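PDB 4L9D: Pro-metalloprotease PrtV, which is a secreted metalloprotease that probably kills host cells and degrades matrix proteins such as fibronectin and fibrinogen, and is represented here by its calcium-binding PKD1 domain. Local coordinates for residues I6-R11 with S27-G32; D31-S36 with T69-D74. All blocks are in the same frame, centred on the assembly; numbering follows the deposited sequence.

How the interactions relate
Interactions 1 and 2 lie at the same end of the PKD1 domain, with centres about 8 Å apart. They share Asp-31 and Gly-32, where the loop of interaction 1 runs into the strand of interaction 2. The sodium ion is bound by Asp-29 O of interaction 1 and by Gly-32 O. The known calcium-binding residues are spread over both contacts: Ile-6 and Asp-31 in interaction 1, Asp-31, Asp-70 and Asp-74 in interaction 2. The two contacts also touch directly. Asp-29 OD2 is 2.6 Å from Asp-70 OD2, a close pair of carboxylate oxygens, and Pro-8 CD packs 3.6 Å from Asp-74 O.

Interaction 1: residues I6-R11 with S27-G32; sequences IAPVAR and SSDSDG. With NA (sodium ion), chain C.
With chi1 at -165°, the Asp-29 carboxylate is swung anti to its own backbone N and laid against Pro-8 and Ala-7. Ser-27 OG lies anti to its carbonyl carbon (chi1 -59°), a setting that carries it to the backbone of Arg-11. The two loops meet at one end of the immunoglobulin-like beta sandwich of the PKD domain. A single antiparallel bridge joins them, a hydrogen-bonded pair between Val-9 and Ser-28. Val-9 N gives a nearly straight bond to Ser-28 O (2.8 Å, 177°). Ser-28 N returns one to Val-9 O at 3.0 Å. Further along, Arg-11 N donates to Ser-27 OG at 3.0 Å, and this hydroxyl also pairs with Asn-25 OD1. Arg-11 NE bonds to Thr-26 O, which holds its side chain beside the same loop.

Pro-8, which follows a cis peptide bond, sets CB against the Asp-29 carboxylate. Its ring also packs on Val-68, Asp-70 and Ile-34, so this part of the contact is buried. Ala-7 CB lies 3.4 Å from Asp-29 OD1. The same OD1 accepts from Asp-31 N, which comes from above the carboxylate plane, and this closes an Asx turn. The turn leads to Gly-32, whose backbone angles suit glycine. Ile-6 and Asp-31 are known calcium-binding residues, but the sodium ion is held by other residues of this loop. Four waters fill four of its six ligand positions, and the other two are Asp-29 O at 2.3 Å and Gly-32 O at 2.4 Å.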
loop_
_atom_site.group_PDB
_atom_site.type_symbol
_atom_site.label_atom_id
_atom_site.label_comp_id
_atom_site.label_asym_id
_atom_site.label_seq_id
_atom_site.Cartn_x
_atom_site.Cartn_y
_atom_site.Cartn_z
ATOM N N ILE A 6 1.043 0.766 17.744
ATOM C CA ILE A 6 -0.293 0.852 18.388
ATOM C C ILE A 6 -1.412 1.549 17.533
ATOM O O ILE A 6 -2.479 0.924 17.384
ATOM C CB ILE A 6 -0.266 1.413 19.862
ATOM C CG1 ILE A 6 0.951 2.327 20.116
ATOM C CG2 ILE A 6 -0.383 0.261 20.871
ATOM C CD1 ILE A 6 1.485 2.411 21.550
ATOM N N ALA A 7 -1.346 2.863 17.136
ATOM C CA ALA A 7 -2.471 3.525 16.415
ATOM C C ALA A 7 -1.926 4.727 15.734
ATOM O O ALA A 7 -1.114 5.509 16.310
ATOM C CB ALA A 7 -3.546 3.982 17.547
ATOM N N PRO A 8 -2.279 4.921 14.472
ATOM C CA PRO A 8 -3.021 4.002 13.625
ATOM C C PRO A 8 -2.211 2.730 13.281
ATOM O O PRO A 8 -1.030 2.631 13.614
ATOM C CB PRO A 8 -3.282 4.851 12.376
ATOM C CG PRO A 8 -2.100 5.711 12.276
ATOM C CD PRO A 8 -1.789 6.082 13.695
ATOM N N VAL A 9 -2.873 1.801 12.625
ATOM C CA VAL A 9 -2.236 0.571 12.128
ATOM C C VAL A 9 -2.461 0.500 10.631
ATOM O O VAL A 9 -3.606 0.327 10.175
ATOM C CB VAL A 9 -2.770 -0.695 12.825
ATOM C CG1 VAL A 9 -2.029 -1.900 12.265
ATOM C CG2 VAL A 9 -2.566 -0.616 14.332
ATOM N N ALA A 10 -1.382 0.599 9.866
ATOM C CA ALA A 10 -1.412 0.421 8.415
ATOM C C ALA A 10 -1.505 -1.069 8.087
ATOM O O ALA A 10 -0.767 -1.878 8.658
ATOM C CB ALA A 10 -0.148 0.993 7.770
ATOM N N ARG A 11 -2.365 -1.398 7.122
ATOM C CA ARG A 11 -2.500 -2.809 6.712
ATOM C C ARG A 11 -3.228 -2.865 5.402
ATOM O O ARG A 11 -4.106 -2.025 5.125
ATOM C CB ARG A 11 -3.275 -3.590 7.813
ATOM C CG ARG A 11 -3.140 -5.095 7.663
ATOM C CD ARG A 11 -3.854 -5.840 8.819
ATOM N NE ARG A 11 -5.255 -5.504 8.813
ATOM C CZ ARG A 11 -6.176 -6.132 9.572
ATOM N NH1 ARG A 11 -5.850 -7.202 10.297
ATOM N NH2 ARG A 11 -7.406 -5.709 9.534
ATOM N N SER A 27 -6.566 -1.071 6.982
ATOM C CA SER A 27 -5.998 -0.301 8.069
ATOM C C SER A 27 -7.027 0.057 9.100
ATOM O O SER A 27 -8.253 -0.024 8.821
ATOM C CB SER A 27 -5.348 0.988 7.478
ATOM O OG SER A 27 -4.347 0.718 6.539
ATOM N N SER A 28 -6.617 0.488 10.285
ATOM C CA SER A 28 -7.476 0.826 11.340
ATOM C C SER A 28 -6.843 1.839 12.288
ATOM O O SER A 28 -5.644 2.117 12.223
ATOM C CB SER A 28 -7.959 -0.414 12.064
ATOM O OG SER A 28 -6.854 -1.053 12.642
ATOM N N ASP A 29 -7.631 2.349 13.216
ATOM C CA ASP A 29 -7.109 3.295 14.206
ATOM C C ASP A 29 -8.003 3.257 15.426
ATOM O O ASP A 29 -9.196 3.606 15.343
ATOM C CB ASP A 29 -7.107 4.728 13.646
ATOM C CG ASP A 29 -6.274 5.692 14.431
ATOM O OD1 ASP A 29 -5.912 5.442 15.588
ATOM O OD2 ASP A 29 -6.031 6.793 13.831
ATOM N N SER A 30 -7.444 2.815 16.552
ATOM C CA SER A 30 -8.194 2.696 17.833
ATOM C C SER A 30 -8.280 4.011 18.575
ATOM O O SER A 30 -8.978 4.083 19.589
ATOM C CB SER A 30 -7.602 1.643 18.703
ATOM O OG SER A 30 -6.282 1.922 19.048
ATOM N N ASP A 31 -7.571 5.041 18.121
ATOM C CA ASP A 31 -7.497 6.307 18.830
ATOM C C ASP A 31 -7.554 7.471 17.824
ATOM O O ASP A 31 -6.807 8.430 17.923
ATOM C CB ASP A 31 -6.196 6.376 19.665
ATOM C CG ASP A 31 -6.138 7.551 20.546
ATOM O OD1 ASP A 31 -7.208 7.958 21.067
ATOM O OD2 ASP A 31 -4.998 8.026 20.838
ATOM N N GLY A 32 -8.433 7.378 16.832
ATOM C CA GLY A 32 -8.602 8.440 15.898
ATOM C C GLY A 32 -9.124 7.903 14.581
ATOM O O GLY A 32 -9.636 6.769 14.518
HETATM NA NA NA C . -11.063 4.968 15.104
HETATM O O HOH W 1 -5.465 -0.573 17.229
HETATM O O HOH W 2 -10.922 5.694 17.397
HETATM O O HOH W 3 -12.982 6.423 14.997
HETATM O O HOH W 4 -11.309 4.401 12.886
HETATM O O HOH W 5 -12.361 3.039 15.750
#

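Interaction 2: residues D31-S36 with T69-D74; sequences DGNIVS and TDDKGD. With NA (sodium ion), chain C.
Asn-33 and Asp-71 exchange two hydrogen bonds at the end of the strand pair. In the Asp-71 conformer described, Asn-33 N donates to OD1 of Asp-71 (2.8 Å) from above the carboxylate plane, and a water donates to both Asp-71 OD2 and Asp-31 O, joining the segments. Asp-71 N donates back to Asn-33 O at 2.9 Å. In the same conformer Asp-71 OD1 sits 3.2 Å from Gly-32 CA. Two sodium-bound waters pair with Gly-32 N and Asn-33 OD1.

Ile-34 and Asp-70 form a non-hydrogen-bonded pair. Beyond it, Thr-69 O accepts from both Val-35 N (2.9 Å) and Ser-36 N (3.2 Å). Val-35 and Ser-36 thus both face Thr-69, a classic beta bulge. Thr-69 N donates to Ser-36 O. Ser-36 OG rests against Thr-69 CB, while Thr-69 OG1 bonds to Ser-75 OG.

Asp-70 is gripped within its own turn. Its backbone N donates to Asp-74 O, and its O accepts from Gly-73 N. Its OD1 accepts from Asp-74 N and, weakly, from Lys-72 N. Its OD2 offers the syn lone pair to Lys-72 NZ (2.7 Å). The same ammonium meets the anti lone pair of Asp-74 OD2 at 2.9 Å. A bend at chi4 (38°) turns NZ toward these two carboxylates, and the lysine's positive charge would partly offset theirs. Lys-72 CE lies 3.0 Å from Asp-31 O.

Asp-31, Asp-70 and Asp-74 are known calcium-binding residues, and here Lys-72 lies among them. The type I turn after strand 60-70 carries Asp-70 of the PKD1 calcium site, with Asp-74 just after it.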
loop_
_atom_site.group_PDB
_atom_site.type_symbol
_atom_site.label_atom_id
_atom_site.label_comp_id
_atom_site.label_asym_id
_atom_site.label_seq_id
_atom_site.Cartn_x
_atom_site.Cartn_y
_atom_site.Cartn_z
ATOM N N ASP A 31 -7.571 5.041 18.121
ATOM C CA ASP A 31 -7.497 6.307 18.830
ATOM C C ASP A 31 -7.554 7.471 17.824
ATOM O O ASP A 31 -6.807 8.430 17.923
ATOM C CB ASP A 31 -6.196 6.376 19.665
ATOM C CG ASP A 31 -6.138 7.551 20.546
ATOM O OD1 ASP A 31 -7.208 7.958 21.067
ATOM O OD2 ASP A 31 -4.998 8.026 20.838
ATOM N N GLY A 32 -8.433 7.378 16.832
ATOM C CA GLY A 32 -8.602 8.440 15.898
ATOM C C GLY A 32 -9.124 7.903 14.581
ATOM O O GLY A 32 -9.636 6.769 14.518
ATOM N N ASN A 33 -8.986 8.684 13.555
ATOM C CA ASN A 33 -9.509 8.410 12.245
ATOM C C ASN A 33 -8.423 8.622 11.201
ATOM O O ASN A 33 -7.797 9.656 11.179
ATOM C CB ASN A 33 -10.697 9.387 11.932
ATOM C CG ASN A 33 -11.828 9.200 12.894
ATOM O OD1 ASN A 33 -12.572 8.216 12.788
ATOM N ND2 ASN A 33 -11.945 10.040 13.853
ATOM N N ILE A 34 -8.217 7.650 10.326
ATOM C CA ILE A 34 -7.258 7.767 9.232
ATOM C C ILE A 34 -7.776 8.778 8.208
ATOM O O ILE A 34 -8.920 8.656 7.758
ATOM C CB ILE A 34 -6.924 6.409 8.602
ATOM C CG1 ILE A 34 -6.192 5.532 9.642
ATOM C CG2 ILE A 34 -6.086 6.579 7.335
ATOM C CD1 ILE A 34 -6.075 4.075 9.259
ATOM N N VAL A 35 -6.923 9.720 7.810
ATOM C CA VAL A 35 -7.274 10.760 6.882
ATOM C C VAL A 35 -6.479 10.746 5.580
ATOM O O VAL A 35 -6.906 11.418 4.628
ATOM C CB VAL A 35 -7.198 12.162 7.513
ATOM C CG1 VAL A 35 -8.119 12.239 8.749
ATOM C CG2 VAL A 35 -5.790 12.579 7.856
ATOM N N SER A 36 -5.327 10.097 5.533
ATOM C CA SER A 36 -4.520 10.100 4.326
ATOM C C SER A 36 -3.643 8.857 4.238
ATOM O O SER A 36 -3.414 8.152 5.246
ATOM C CB SER A 36 -3.624 11.341 4.271
ATOM O OG SER A 36 -2.617 11.275 5.260
ATOM N N THR A 69 -1.932 8.033 7.870
ATOM C CA THR A 69 -1.820 9.124 8.805
ATOM C C THR A 69 -3.187 9.506 9.293
ATOM O O THR A 69 -4.155 9.539 8.495
ATOM C CB THR A 69 -1.103 10.344 8.164
ATOM O OG1 THR A 69 0.177 9.907 7.668
ATOM C CG2 THR A 69 -0.882 11.463 9.132
ATOM N N ASP A 70 -3.320 9.774 10.583
ATOM C CA ASP A 70 -4.602 10.030 11.200
ATOM C C ASP A 70 -4.831 11.509 11.543
ATOM O O ASP A 70 -4.020 12.412 11.248
ATOM C CB ASP A 70 -4.874 9.073 12.341
ATOM C CG ASP A 70 -4.148 9.400 13.655
ATOM O OD1 ASP A 70 -3.410 10.415 13.708
ATOM O OD2 ASP A 70 -4.320 8.572 14.591
ATOM N N ASP A 71 -6.033 11.770 12.039
ATOM C CA ASP A 71 -6.481 13.112 12.415
ATOM C C ASP A 71 -5.629 13.851 13.438
ATOM O O ASP A 71 -5.701 15.079 13.455
ATOM C CB ASP A 71 -7.906 13.089 13.001
ATOM C CG ASP A 71 -8.004 12.306 14.272
ATOM O OD1 ASP A 71 -7.758 11.086 14.271
ATOM O OD2 ASP A 71 -8.362 12.935 15.263
ATOM N N LYS A 72 -4.870 13.121 14.246
ATOM C CA LYS A 72 -3.963 13.684 15.198
ATOM C C LYS A 72 -2.525 13.781 14.700
ATOM O O LYS A 72 -1.622 14.195 15.461
ATOM C CB LYS A 72 -4.018 13.016 16.551
ATOM C CG LYS A 72 -3.997 11.608 16.620
ATOM C CD LYS A 72 -4.010 11.086 18.038
ATOM C CE LYS A 72 -4.031 9.602 18.079
ATOM N NZ LYS A 72 -3.293 8.756 17.135
ATOM N N GLY A 73 -2.289 13.446 13.443
ATOM C CA GLY A 73 -0.963 13.588 12.864
ATOM C C GLY A 73 -0.018 12.413 13.081
ATOM O O GLY A 73 1.164 12.571 12.886
ATOM N N ASP A 74 -0.544 11.279 13.548
ATOM C CA ASP A 74 0.285 10.084 13.753
ATOM C C ASP A 74 0.248 9.179 12.551
ATOM O O ASP A 74 -0.829 9.040 11.933
ATOM C CB ASP A 74 -0.136 9.366 15.034
ATOM C CG ASP A 74 0.043 10.204 16.262
ATOM O OD1 ASP A 74 0.999 11.037 16.322
ATOM O OD2 ASP A 74 -0.718 10.052 17.204
HETATM NA NA NA C . -11.063 4.968 15.104
HETATM O O HOH W 6 -7.597 11.360 17.517
HETATM O O HOH W 2 -10.922 5.694 17.397
HETATM O O HOH W 3 -12.982 6.423 14.997
HETATM O O HOH W 4 -11.309 4.401 12.886
HETATM O O HOH W 5 -12.361 3.039 15.750
#